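N-terminal acetyltransferase B complex subunit MDM20 (Candida albicans, PDB 5K04) is the non-catalytic subunit of the NatB N-terminal acetyltransferase complex and probably acts as the helical scaffold that holds the catalytic subunit NAT3. Local coordinates at residues 125-130 against 154-159; 228-233 against 259-264; 305-310 against 334-339; 701-706 against 745-750. One frame throughout, in Å; residues are numbered along the deposited sequence.

Contact 1: 125-130 against 154-159; sequences DFKVFN and HLLLQE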
loop_
_atom_site.group_PDB
_atom_site.type_symbol
_atom_site.label_atom_id
_atom_site.label_comp_id
_atom_site.label_asym_id
_atom_site.label_seq_id
_atom_site.Cartn_x
_atom_site.Cartn_y
_atom_site.Cartn_z
ATOM N N ASP A 125 -5.436 18.316 8.697
ATOM C CA ASP A 125 -4.993 19.408 9.567
ATOM C C ASP A 125 -5.582 19.139 10.944
ATOM O O ASP A 125 -6.690 19.574 11.268
ATOM C CB ASP A 125 -5.422 20.771 9.018
ATOM C CG ASP A 125 -4.795 21.944 9.776
ATOM O OD1 ASP A 125 -4.430 21.777 10.960
ATOM O OD2 ASP A 125 -4.675 23.038 9.183
ATOM N N PHE A 126 -4.807 18.431 11.767
ATOM C CA PHE A 126 -5.280 18.026 13.089
ATOM C C PHE A 126 -5.607 19.218 13.982
ATOM O O PHE A 126 -6.338 19.051 14.965
ATOM C CB PHE A 126 -4.239 17.127 13.775
ATOM C CG PHE A 126 -4.002 15.812 13.076
ATOM C CD1 PHE A 126 -5.049 15.099 12.527
ATOM C CD2 PHE A 126 -2.721 15.289 12.980
ATOM C CE1 PHE A 126 -4.819 13.886 11.887
ATOM C CE2 PHE A 126 -2.487 14.079 12.343
ATOM C CZ PHE A 126 -3.534 13.380 11.800
ATOM N N LYS A 127 -5.057 20.402 13.683
ATOM C CA LYS A 127 -5.467 21.618 14.384
ATOM C C LYS A 127 -6.891 21.998 14.021
ATOM O O LYS A 127 -7.616 22.557 14.851
ATOM C CB LYS A 127 -4.512 22.776 14.062
ATOM C CG LYS A 127 -3.285 22.829 14.956
ATOM C CD LYS A 127 -2.174 23.688 14.376
ATOM C CE LYS A 127 -0.892 23.540 15.196
ATOM N NZ LYS A 127 0.277 24.183 14.534
ATOM N N VAL A 128 -7.298 21.695 12.784
ATOM C CA VAL A 128 -8.674 21.917 12.356
ATOM C C VAL A 128 -9.604 20.882 12.987
ATOM O O VAL A 128 -10.647 21.239 13.543
ATOM C CB VAL A 128 -8.755 21.912 10.820
ATOM C CG1 VAL A 128 -10.166 21.661 10.362
ATOM C CG2 VAL A 128 -8.273 23.247 10.285
ATOM N N PHE A 129 -9.233 19.593 12.927
ATOM C CA PHE A 129 -10.014 18.562 13.607
ATOM C C PHE A 129 -10.283 18.963 15.050
ATOM O O PHE A 129 -11.424 18.930 15.524
ATOM C CB PHE A 129 -9.274 17.219 13.589
ATOM C CG PHE A 129 -9.378 16.458 12.297
ATOM C CD1 PHE A 129 -9.195 17.086 11.076
ATOM C CD2 PHE A 129 -9.606 15.085 12.312
ATOM C CE1 PHE A 129 -9.268 16.369 9.889
ATOM C CE2 PHE A 129 -9.685 14.360 11.131
ATOM C CZ PHE A 129 -9.515 15.007 9.917
ATOM N N ASN A 130 -9.219 19.338 15.764
ATOM C CA ASN A 130 -9.321 19.688 17.170
ATOM C C ASN A 130 -10.116 20.975 17.360
ATOM O O ASN A 130 -10.870 21.107 18.330
ATOM C CB ASN A 130 -7.915 19.821 17.754
ATOM C CG ASN A 130 -7.918 20.404 19.136
ATOM O OD1 ASN A 130 -7.893 21.622 19.313
ATOM N ND2 ASN A 130 -7.958 19.530 20.137
ATOM N N HIS A 154 -4.519 13.776 21.059
ATOM C CA HIS A 154 -3.535 12.761 20.714
ATOM C C HIS A 154 -3.070 12.899 19.267
ATOM O O HIS A 154 -1.871 12.800 18.982
ATOM C CB HIS A 154 -4.119 11.372 20.931
ATOM C CG HIS A 154 -3.341 10.302 20.244
ATOM N ND1 HIS A 154 -2.050 9.982 20.602
ATOM C CD2 HIS A 154 -3.653 9.501 19.201
ATOM C CE1 HIS A 154 -1.608 9.012 19.825
ATOM N NE2 HIS A 154 -2.561 8.703 18.965
ATOM N N LEU A 155 -4.017 13.083 18.335
ATOM C CA LEU A 155 -3.668 13.284 16.931
ATOM C C LEU A 155 -2.691 14.436 16.767
ATOM O O LEU A 155 -1.700 14.318 16.037
ATOM C CB LEU A 155 -4.922 13.547 16.112
ATOM C CG LEU A 155 -5.902 12.380 15.958
ATOM C CD1 LEU A 155 -7.004 12.802 14.984
ATOM C CD2 LEU A 155 -5.190 11.088 15.470
ATOM N N LEU A 156 -2.963 15.556 17.452
ATOM C CA LEU A 156 -2.083 16.723 17.400
ATOM C C LEU A 156 -0.713 16.400 17.966
ATOM O O LEU A 156 0.313 16.778 17.393
ATOM C CB LEU A 156 -2.692 17.875 18.197
ATOM C CG LEU A 156 -3.745 18.759 17.568
ATOM C CD1 LEU A 156 -4.281 19.724 18.629
ATOM C CD2 LEU A 156 -3.138 19.507 16.383
ATOM N N LEU A 157 -0.687 15.709 19.112
ATOM C CA LEU A 157 0.567 15.315 19.750
ATOM C C LEU A 157 1.453 14.498 18.823
ATOM O O LEU A 157 2.665 14.411 19.056
ATOM C CB LEU A 157 0.278 14.508 21.013
ATOM C CG LEU A 157 -0.118 15.343 22.221
ATOM C CD1 LEU A 157 -0.646 14.455 23.336
ATOM C CD2 LEU A 157 1.088 16.131 22.673
ATOM N N GLN A 158 0.868 13.896 17.785
ATOM C CA GLN A 158 1.600 13.081 16.833
ATOM C C GLN A 158 2.227 13.924 15.739
ATOM O O GLN A 158 2.584 13.391 14.685
ATOM C CB GLN A 158 0.681 12.008 16.221
ATOM C CG GLN A 158 0.040 11.056 17.214
ATOM C CD GLN A 158 1.039 10.523 18.189
ATOM O OE1 GLN A 158 0.969 10.793 19.389
ATOM N NE2 GLN A 158 2.029 9.827 17.676
ATOM N N GLU A 159 2.344 15.230 15.945
ATOM C CA GLU A 159 2.904 16.106 14.921
ATOM C C GLU A 159 4.179 16.828 15.340
ATOM O O GLU A 159 5.007 17.117 14.473
ATOM C CB GLU A 159 1.854 17.126 14.458
ATOM C CG GLU A 159 0.675 16.448 13.761
ATOM C CD GLU A 159 -0.169 17.408 12.940
ATOM O OE1 GLU A 159 -0.439 18.533 13.415
ATOM O OE2 GLU A 159 -0.556 17.031 11.811
#

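Contact 2: 228-233 against 259-264; sequences SFEALH and KEIGKS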
loop_
_atom_site.group_PDB
_atom_site.type_symbol
_atom_site.label_atom_id
_atom_site.label_comp_id
_atom_site.label_asym_id
_atom_site.label_seq_id
_atom_site.Cartn_x
_atom_site.Cartn_y
_atom_site.Cartn_z
ATOM N N SER A 228 7.721 -3.600 37.072
ATOM C CA SER A 228 6.724 -4.257 37.924
ATOM C C SER A 228 6.716 -5.758 37.623
ATOM O O SER A 228 5.763 -6.330 37.084
ATOM C CB SER A 228 5.353 -3.626 37.709
ATOM O OG SER A 228 5.421 -2.226 37.871
ATOM N N PHE A 229 7.830 -6.399 37.976
ATOM C CA PHE A 229 8.079 -7.745 37.485
ATOM C C PHE A 229 7.301 -8.792 38.259
ATOM O O PHE A 229 6.982 -9.851 37.708
ATOM C CB PHE A 229 9.576 -8.039 37.515
ATOM C CG PHE A 229 10.368 -7.206 36.550
ATOM C CD1 PHE A 229 10.073 -7.227 35.197
ATOM C CD2 PHE A 229 11.411 -6.408 36.992
ATOM C CE1 PHE A 229 10.805 -6.465 34.303
ATOM C CE2 PHE A 229 12.142 -5.646 36.105
ATOM C CZ PHE A 229 11.832 -5.671 34.759
ATOM N N GLU A 230 6.985 -8.527 39.524
ATOM C CA GLU A 230 6.049 -9.403 40.215
ATOM C C GLU A 230 4.690 -9.372 39.526
ATOM O O GLU A 230 4.137 -10.419 39.169
ATOM C CB GLU A 230 5.932 -9.002 41.683
ATOM C CG GLU A 230 7.165 -9.314 42.522
ATOM C CD GLU A 230 7.231 -10.768 42.981
ATOM O OE1 GLU A 230 6.282 -11.534 42.713
ATOM O OE2 GLU A 230 8.237 -11.145 43.624
ATOM N N ALA A 231 4.160 -8.166 39.282
ATOM C CA ALA A 231 2.823 -8.052 38.716
ATOM C C ALA A 231 2.756 -8.639 37.312
ATOM O O ALA A 231 1.711 -9.153 36.900
ATOM C CB ALA A 231 2.375 -6.586 38.703
ATOM N N LEU A 232 3.849 -8.559 36.566
ATOM C CA LEU A 232 3.837 -9.010 35.182
ATOM C C LEU A 232 4.008 -10.514 35.084
ATOM O O LEU A 232 3.419 -11.144 34.202
ATOM C CB LEU A 232 4.947 -8.309 34.418
ATOM C CG LEU A 232 5.249 -8.765 33.004
ATOM C CD1 LEU A 232 4.087 -8.446 32.068
ATOM C CD2 LEU A 232 6.527 -8.093 32.552
ATOM N N HIS A 233 4.823 -11.088 35.975
ATOM C CA HIS A 233 5.021 -12.528 36.002
ATOM C C HIS A 233 3.725 -13.225 36.373
ATOM O O HIS A 233 3.314 -14.196 35.725
ATOM C CB HIS A 233 6.129 -12.889 36.994
ATOM C CG HIS A 233 6.551 -14.325 36.920
ATOM N ND1 HIS A 233 7.135 -14.872 35.794
ATOM C CD2 HIS A 233 6.450 -15.331 37.820
ATOM C CE1 HIS A 233 7.385 -16.149 36.012
ATOM N NE2 HIS A 233 6.977 -16.454 37.232
ATOM N N LYS A 259 12.871 -14.268 36.102
ATOM C CA LYS A 259 14.241 -14.084 36.571
ATOM C C LYS A 259 14.352 -12.842 37.445
ATOM O O LYS A 259 15.032 -12.854 38.474
ATOM C CB LYS A 259 15.200 -13.994 35.383
ATOM C CG LYS A 259 16.662 -13.814 35.793
ATOM C CD LYS A 259 17.600 -14.287 34.717
ATOM C CE LYS A 259 18.835 -13.412 34.662
ATOM N NZ LYS A 259 19.517 -13.300 35.970
ATOM N N GLU A 260 13.665 -11.765 37.056
ATOM C CA GLU A 260 13.788 -10.510 37.783
ATOM C C GLU A 260 13.350 -10.658 39.238
ATOM O O GLU A 260 13.929 -10.031 40.130
ATOM C CB GLU A 260 12.978 -9.429 37.070
ATOM C CG GLU A 260 13.650 -8.858 35.823
ATOM C CD GLU A 260 14.882 -8.041 36.152
ATOM O OE1 GLU A 260 15.098 -7.728 37.344
ATOM O OE2 GLU A 260 15.641 -7.708 35.220
ATOM N N ILE A 261 12.353 -11.508 39.499
ATOM C CA ILE A 261 11.828 -11.686 40.850
ATOM C C ILE A 261 12.523 -12.848 41.561
ATOM O O ILE A 261 12.095 -13.266 42.643
ATOM C CB ILE A 261 10.297 -11.883 40.842
ATOM C CG1 ILE A 261 9.908 -13.219 40.226
ATOM C CG2 ILE A 261 9.588 -10.732 40.113
ATOM C CD1 ILE A 261 8.407 -13.459 40.273
ATOM N N GLY A 262 13.595 -13.377 40.960
ATOM C CA GLY A 262 14.464 -14.334 41.626
ATOM C C GLY A 262 14.206 -15.801 41.348
ATOM O O GLY A 262 14.780 -16.652 42.038
ATOM N N LYS A 263 13.369 -16.128 40.367
ATOM C CA LYS A 263 13.085 -17.525 40.074
ATOM C C LYS A 263 14.313 -18.198 39.479
ATOM O O LYS A 263 15.069 -17.588 38.718
ATOM C CB LYS A 263 11.905 -17.647 39.110
ATOM C CG LYS A 263 10.618 -17.035 39.628
ATOM C CD LYS A 263 9.922 -17.942 40.626
ATOM C CE LYS A 263 8.562 -17.373 41.014
ATOM N NZ LYS A 263 7.724 -18.384 41.713
ATOM N N SER A 264 14.513 -19.466 39.834
ATOM C CA SER A 264 15.620 -20.221 39.266
ATOM C C SER A 264 15.308 -20.652 37.834
ATOM O O SER A 264 14.154 -20.679 37.398
ATOM C CB SER A 264 15.935 -21.451 40.117
ATOM O OG SER A 264 14.837 -22.340 40.129
#

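Contact 3: 305-310 against 334-339; sequences FNTKLC and EENLIT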
loop_
_atom_site.group_PDB
_atom_site.type_symbol
_atom_site.label_atom_id
_atom_site.label_comp_id
_atom_site.label_asym_id
_atom_site.label_seq_id
_atom_site.Cartn_x
_atom_site.Cartn_y
_atom_site.Cartn_z
ATOM N N PHE A 305 11.300 -29.618 14.456
ATOM C CA PHE A 305 10.750 -28.727 13.437
ATOM C C PHE A 305 11.531 -28.678 12.118
ATOM O O PHE A 305 11.225 -27.834 11.271
ATOM C CB PHE A 305 10.591 -27.328 14.037
ATOM C CG PHE A 305 9.546 -27.281 15.124
ATOM C CD1 PHE A 305 8.202 -27.150 14.805
ATOM C CD2 PHE A 305 9.897 -27.436 16.463
ATOM C CE1 PHE A 305 7.229 -27.150 15.800
ATOM C CE2 PHE A 305 8.936 -27.439 17.458
ATOM C CZ PHE A 305 7.596 -27.299 17.121
ATOM N N ASN A 306 12.480 -29.598 11.882
ATOM C CA ASN A 306 13.214 -29.555 10.613
ATOM C C ASN A 306 12.341 -29.922 9.410
ATOM O O ASN A 306 12.666 -29.523 8.291
ATOM C CB ASN A 306 14.441 -30.475 10.654
ATOM C CG ASN A 306 14.064 -31.947 10.687
ATOM O OD1 ASN A 306 13.810 -32.561 9.652
ATOM N ND2 ASN A 306 14.030 -32.519 11.883
ATOM N N THR A 307 11.255 -30.678 9.611
ATOM C CA THR A 307 10.300 -30.967 8.546
ATOM C C THR A 307 9.346 -29.808 8.288
ATOM O O THR A 307 8.438 -29.951 7.459
ATOM C CB THR A 307 9.481 -32.220 8.865
ATOM O OG1 THR A 307 8.590 -31.943 9.944
ATOM C CG2 THR A 307 10.389 -33.389 9.246
ATOM N N LYS A 308 9.541 -28.672 8.960
ATOM C CA LYS A 308 8.681 -27.501 8.820
ATOM C C LYS A 308 9.451 -26.362 8.167
ATOM O O LYS A 308 10.608 -26.093 8.509
ATOM C CB LYS A 308 8.132 -27.045 10.176
ATOM C CG LYS A 308 7.517 -28.188 10.996
ATOM C CD LYS A 308 6.304 -28.822 10.314
ATOM C CE LYS A 308 5.601 -29.797 11.262
ATOM N NZ LYS A 308 4.300 -30.327 10.742
ATOM N N LEU A 309 8.792 -25.683 7.234
ATOM C CA LEU A 309 9.459 -24.619 6.504
ATOM C C LEU A 309 9.865 -23.458 7.415
ATOM O O LEU A 309 10.711 -22.645 7.032
ATOM C CB LEU A 309 8.537 -24.170 5.372
ATOM C CG LEU A 309 9.161 -23.520 4.139
ATOM C CD1 LEU A 309 10.148 -24.461 3.441
ATOM C CD2 LEU A 309 8.064 -23.090 3.190
ATOM N N CYS A 310 9.308 -23.393 8.628
ATOM C CA CYS A 310 9.643 -22.335 9.576
ATOM C C CYS A 310 11.035 -22.488 10.186
ATOM O O CYS A 310 11.593 -21.479 10.634
ATOM C CB CYS A 310 8.599 -22.270 10.704
ATOM S SG CYS A 310 8.489 -23.650 11.827
ATOM N N GLU A 334 18.929 -35.885 2.096
ATOM C CA GLU A 334 18.028 -36.588 2.998
ATOM C C GLU A 334 16.705 -36.911 2.298
ATOM O O GLU A 334 16.526 -36.602 1.118
ATOM C CB GLU A 334 17.785 -35.754 4.253
ATOM C CG GLU A 334 17.491 -36.570 5.487
ATOM C CD GLU A 334 17.479 -35.724 6.737
ATOM O OE1 GLU A 334 18.408 -34.907 6.908
ATOM O OE2 GLU A 334 16.542 -35.868 7.548
ATOM N N GLU A 335 15.774 -37.532 3.027
ATOM C CA GLU A 335 14.535 -38.003 2.420
ATOM C C GLU A 335 13.424 -36.966 2.463
ATOM O O GLU A 335 12.629 -36.888 1.523
ATOM C CB GLU A 335 14.061 -39.294 3.093
ATOM C CG GLU A 335 14.788 -40.549 2.595
ATOM C CD GLU A 335 13.979 -41.819 2.793
ATOM O OE1 GLU A 335 13.536 -42.081 3.935
ATOM O OE2 GLU A 335 13.777 -42.549 1.798
ATOM N N ASN A 336 13.354 -36.170 3.530
ATOM C CA ASN A 336 12.304 -35.173 3.677
ATOM C C ASN A 336 12.746 -33.869 3.025
ATOM O O ASN A 336 13.713 -33.233 3.465
ATOM C CB ASN A 336 11.939 -34.948 5.145
ATOM C CG ASN A 336 10.888 -33.879 5.315
ATOM O OD1 ASN A 336 11.206 -32.709 5.453
ATOM N ND2 ASN A 336 9.628 -34.272 5.281
ATOM N N LEU A 337 12.001 -33.469 1.993
ATOM C CA LEU A 337 12.358 -32.321 1.169
ATOM C C LEU A 337 12.596 -31.068 2.012
ATOM O O LEU A 337 13.605 -30.375 1.845
ATOM C CB LEU A 337 11.251 -32.096 0.133
ATOM C CG LEU A 337 11.130 -30.720 -0.505
ATOM C CD1 LEU A 337 12.432 -30.295 -1.177
ATOM C CD2 LEU A 337 10.008 -30.756 -1.515
ATOM N N ILE A 338 11.683 -30.775 2.939
ATOM C CA ILE A 338 11.797 -29.554 3.741
ATOM C C ILE A 338 12.985 -29.619 4.711
ATOM O O ILE A 338 13.652 -28.606 4.957
ATOM C CB ILE A 338 10.457 -29.277 4.446
ATOM C CG1 ILE A 338 9.437 -28.791 3.394
ATOM C CG2 ILE A 338 10.627 -28.254 5.587
ATOM C CD1 ILE A 338 8.004 -28.735 3.865
ATOM N N THR A 339 13.295 -30.802 5.246
ATOM C CA THR A 339 14.548 -30.974 5.977
ATOM C C THR A 339 15.731 -30.529 5.127
ATOM O O THR A 339 16.609 -29.804 5.602
ATOM C CB THR A 339 14.714 -32.437 6.403
ATOM O OG1 THR A 339 13.593 -32.840 7.197
ATOM C CG2 THR A 339 16.010 -32.650 7.208
HETATM O O HOH W 1 7.830 -32.081 5.535
#

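Contact 4: 701-706 against 745-750; sequences EFKNLK and ALLNSL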
loop_
_atom_site.group_PDB
_atom_site.type_symbol
_atom_site.label_atom_id
_atom_site.label_comp_id
_atom_site.label_asym_id
_atom_site.label_seq_id
_atom_site.Cartn_x
_atom_site.Cartn_y
_atom_site.Cartn_z
ATOM N N GLU A 701 14.454 7.466 -39.901
ATOM C CA GLU A 701 15.856 7.418 -39.502
ATOM C C GLU A 701 16.095 6.373 -38.412
ATOM O O GLU A 701 17.143 5.713 -38.414
ATOM C CB GLU A 701 16.323 8.822 -39.089
ATOM C CG GLU A 701 16.519 9.749 -40.320
ATOM C CD GLU A 701 16.642 11.238 -39.986
ATOM O OE1 GLU A 701 16.491 11.621 -38.813
ATOM O OE2 GLU A 701 16.889 12.042 -40.911
ATOM N N PHE A 702 15.127 6.174 -37.506
ATOM C CA PHE A 702 15.301 5.168 -36.455
ATOM C C PHE A 702 15.081 3.748 -36.989
ATOM O O PHE A 702 15.777 2.813 -36.579
ATOM C CB PHE A 702 14.378 5.474 -35.254
ATOM C CG PHE A 702 14.976 6.462 -34.268
ATOM C CD1 PHE A 702 14.893 7.839 -34.489
ATOM C CD2 PHE A 702 15.662 6.016 -33.153
ATOM C CE1 PHE A 702 15.475 8.756 -33.597
ATOM C CE2 PHE A 702 16.247 6.921 -32.251
ATOM C CZ PHE A 702 16.148 8.296 -32.471
ATOM N N LYS A 703 14.135 3.576 -37.912
ATOM C CA LYS A 703 13.969 2.284 -38.577
ATOM C C LYS A 703 15.260 1.823 -39.242
ATOM O O LYS A 703 15.638 0.653 -39.129
ATOM C CB LYS A 703 12.843 2.363 -39.598
ATOM C CG LYS A 703 11.470 2.508 -38.951
ATOM C CD LYS A 703 10.393 2.894 -39.959
ATOM C CE LYS A 703 9.040 3.005 -39.253
ATOM N NZ LYS A 703 7.946 3.369 -40.191
ATOM N N ASN A 704 15.966 2.733 -39.913
ATOM C CA ASN A 704 17.203 2.380 -40.602
ATOM C C ASN A 704 18.320 1.940 -39.663
ATOM O O ASN A 704 19.316 1.387 -40.136
ATOM C CB ASN A 704 17.664 3.561 -41.448
ATOM C CG ASN A 704 16.763 3.790 -42.639
ATOM O OD1 ASN A 704 16.233 2.841 -43.228
ATOM N ND2 ASN A 704 16.561 5.053 -42.989
ATOM N N LEU A 705 18.190 2.186 -38.358
ATOM C CA LEU A 705 19.124 1.654 -37.371
ATOM C C LEU A 705 18.910 0.170 -37.105
ATOM O O LEU A 705 19.788 -0.459 -36.508
ATOM C CB LEU A 705 19.012 2.425 -36.048
ATOM C CG LEU A 705 19.194 3.944 -36.199
ATOM C CD1 LEU A 705 19.070 4.677 -34.861
ATOM C CD2 LEU A 705 20.505 4.301 -36.906
ATOM N N LYS A 706 17.755 -0.380 -37.503
ATOM C CA LYS A 706 17.503 -1.827 -37.474
ATOM C C LYS A 706 17.619 -2.397 -36.057
ATOM O O LYS A 706 18.265 -3.420 -35.824
ATOM C CB LYS A 706 18.440 -2.559 -38.443
ATOM C CG LYS A 706 18.243 -2.188 -39.919
ATOM C CD LYS A 706 19.079 -3.066 -40.844
ATOM C CE LYS A 706 18.737 -2.805 -42.302
ATOM N NZ LYS A 706 19.620 -3.564 -43.243
ATOM N N ALA A 745 5.762 -0.863 -33.055
ATOM C CA ALA A 745 4.665 0.019 -32.673
ATOM C C ALA A 745 5.175 1.420 -32.345
ATOM O O ALA A 745 4.551 2.418 -32.721
ATOM C CB ALA A 745 3.920 -0.584 -31.482
ATOM N N LEU A 746 6.325 1.508 -31.664
ATOM C CA LEU A 746 6.902 2.800 -31.299
ATOM C C LEU A 746 7.442 3.529 -32.527
ATOM O O LEU A 746 7.187 4.724 -32.712
ATOM C CB LEU A 746 8.004 2.598 -30.248
ATOM C CG LEU A 746 7.516 2.042 -28.904
ATOM C CD1 LEU A 746 8.643 1.870 -27.890
ATOM C CD2 LEU A 746 6.402 2.930 -28.303
ATOM N N LEU A 747 8.187 2.814 -33.382
ATOM C CA LEU A 747 8.778 3.407 -34.582
ATOM C C LEU A 747 7.721 3.979 -35.519
ATOM O O LEU A 747 7.900 5.064 -36.081
ATOM C CB LEU A 747 9.604 2.355 -35.314
ATOM C CG LEU A 747 10.866 1.889 -34.601
ATOM C CD1 LEU A 747 11.421 0.664 -35.292
ATOM C CD2 LEU A 747 11.893 2.993 -34.613
ATOM N N ASN A 748 6.619 3.247 -35.715
ATOM C CA ASN A 748 5.499 3.730 -36.515
ATOM C C ASN A 748 4.762 4.885 -35.851
ATOM O O ASN A 748 3.958 5.549 -36.506
ATOM C CB ASN A 748 4.520 2.587 -36.780
ATOM C CG ASN A 748 5.134 1.469 -37.617
ATOM O OD1 ASN A 748 6.181 1.637 -38.253
ATOM N ND2 ASN A 748 4.482 0.319 -37.610
ATOM N N SER A 749 5.000 5.121 -34.569
ATOM C CA SER A 749 4.374 6.219 -33.854
ATOM C C SER A 749 5.221 7.486 -33.885
ATOM O O SER A 749 4.717 8.558 -33.540
ATOM C CB SER A 749 4.094 5.801 -32.409
ATOM O OG SER A 749 2.948 4.973 -32.332
ATOM N N LEU A 750 6.497 7.375 -34.258
ATOM C CA LEU A 750 7.311 8.538 -34.572
ATOM C C LEU A 750 6.871 9.072 -35.941
ATOM O O LEU A 750 6.906 10.277 -36.173
ATOM C CB LEU A 750 8.805 8.186 -34.586
ATOM C CG LEU A 750 9.532 7.667 -33.342
ATOM C CD1 LEU A 750 10.831 6.954 -33.734
ATOM C CD2 LEU A 750 9.852 8.790 -32.409
#

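Contact 1: 125-130 against 154-159
F126 takes a first torsion of -64°, which puts CG anti to its carbonyl carbon and turns the ring toward L155. L155 and L156 have the same kind of first torsion, but L155 reaches the ring while L156 reaches the backbone beside it. The contact closes an antiparallel helical hairpin: the start of helix 126-138 packs on the end of helix 143-157, within an all-helical fold. L155 CB sits over one face of the F126 ring in a CH-pi contact, 4.0 Å from the centroid and 16° off the ring normal. L155 CD1 extends the cover, 3.9 Å from F126 CD1, and also lies near the ring of F129. E159 comes to another part of the same ring. Its CG lies level with the ring, beside its edge, and OE2 approaches F126 CD2 obliquely to 3.0 Å. The carboxylate is turned 50° from the ring plane. I496 and K500 of helix 489-503 also pack on F126, and I496 packs on L155, so a distant helix joins this core. D125 caps helix 126-138: OD1 accepts weak bonds from the backbone N of K127 and of V128. K127 CG touches L156 CD2, and the extended chain carries NZ on to a salt bridge with E161. The amide nitrogen of N130 is bonded to S152. L156 fits across the first turn of helix 126-138. Its CD2 lies 3.4 Å from K127 N and 3.7 Å from F126 CB, while the other methyl, CD1, lies 3.7 Å from N130 CG.

Contact 2: 228-233 against 259-264
F229 and E260 form the tight, stacked part of this contact. E260 CG lies over the centre of the F229 ring, 3.5 Å from the centroid and 12° off the normal. E260 bends at its second torsion (-68°), which lays the carboxylate nearly parallel to the ring, past its CE2 edge, with the planes 17° apart. The chain thus offers its CH2 groups to the ring face. E260 is itself exposed, so the stack on F229 is a surface one. I261 is the second close point. Its CG2 rests 3.5 Å from both the carbonyl carbon of F229 and the backbone N of E230. CD1 reaches on to H233 CD2 at 3.7 Å. H233 is buried here and stacks on W254, with a weak bond from ND1 to S257.

The outer side is looser. E230 is exposed and folds back, with OE2 3.5 Å from I261 CB. K263 touches H233 through CE, 4.2 Å from NE2, and its amine makes a long, weak ion pair with E267.

Helix 248-260 ends here in a Schellman motif. G262, at positive phi, is the C-prime residue, and its N bonds to K259 O. The whole is an antiparallel helical hairpin, in which the end of helix 248-260 packs on the start of helix 229-242.

Contact 3: 305-310 against 334-339
I338 presses its branched side chain against the backbone of T307. The contact joins a type I beta turn, F305 to K308, to the first turn of helix 337-346, which N336 caps. From CB the I338 side chain starts 3.7 Å from T307 O. CG2, anti to the backbone N (the other branch, CG1, has a chi1 of -73°), goes deepest: it lies 3.3 Å from T307 O and 3.4 Å from K308 C. It also faces L309, though CD1 of that leucine is only loosely near. CG1 makes no close contact across the segments and carries the tip, CD1, to 3.8 Å from T307 O. T307 O is thus packed by methyl groups, and a water donates to it while accepting from N336 ND2.

The turn is tied to the helix by polar groups as well. N342 ND2 donates to both N306 O and K308 O. The T339 hydroxyl and N306 OD1 are modelled very close; a bond from the hydroxyl is likely, but its length is doubtful. K308 NZ bonds R86 O of the NAT3 chain, and the K308 side chain is about 6 Å from the bound coenzyme A. The N-cap bond runs from T339 N to N336 OD1, 2.8 Å long, 160° at the hydrogen and in the carbonyl plane.

Contact 4: 701-706 against 745-750
K703 NZ donates to N748 OD1 over 3.1 Å. The C=O...N angle is 150°, and the amine stands 21° out of the carbonyl plane. The extended K703 chain carries NZ across from the end of helix 698-703 to N748. On the way K703 and L747 lie alongside with their chains running opposite ways: CE lies 4.0 Å from L747 CB, and CG passes 4.1 Å from L747 CD1. Both K703 and N748 are exposed, so this bond lies on the exposed side.

The apolar part lies beneath. L747 CD2 meets F702 CB at 3.6 Å, and L750 CD1 approaches the same CB at 4.1 Å. The two leucine methyls thus converge on the base of the F702 side chain. S749 folds back on its own segment, where OG donates to A745 O over 3.0 Å.

Two helix ends meet here, that of helix 698-703 and that of helix 729-747. L750 is the last residue of the chain. Its side chain also rests on V670 and I673 of helix 661-682, which S749 touches at V670. F702 packs on L652 from a loop. The L750 side chain thus touches both helix 698-703 and helix 661-682.

The four contacts follow one another along the chain, and none touches another. Contacts 1 and 2 both close antiparallel helical hairpins; their centres are 39 Å apart. Contact 3 lies 37 Å from contact 2, between centres, and is the one that reaches the catalytic partner: it touches the NAT3 chain, and the side chain of K308 is about 6 Å from coenzyme A. Contact 4, at the C-terminus, is 54 Å from contact 3 and 76 Å from contact 2, again between centres. Contacts 1 and 2 each lie across the centre of the chain from contact 4. This spread is consistent with a large helical scaffold built around NAT3.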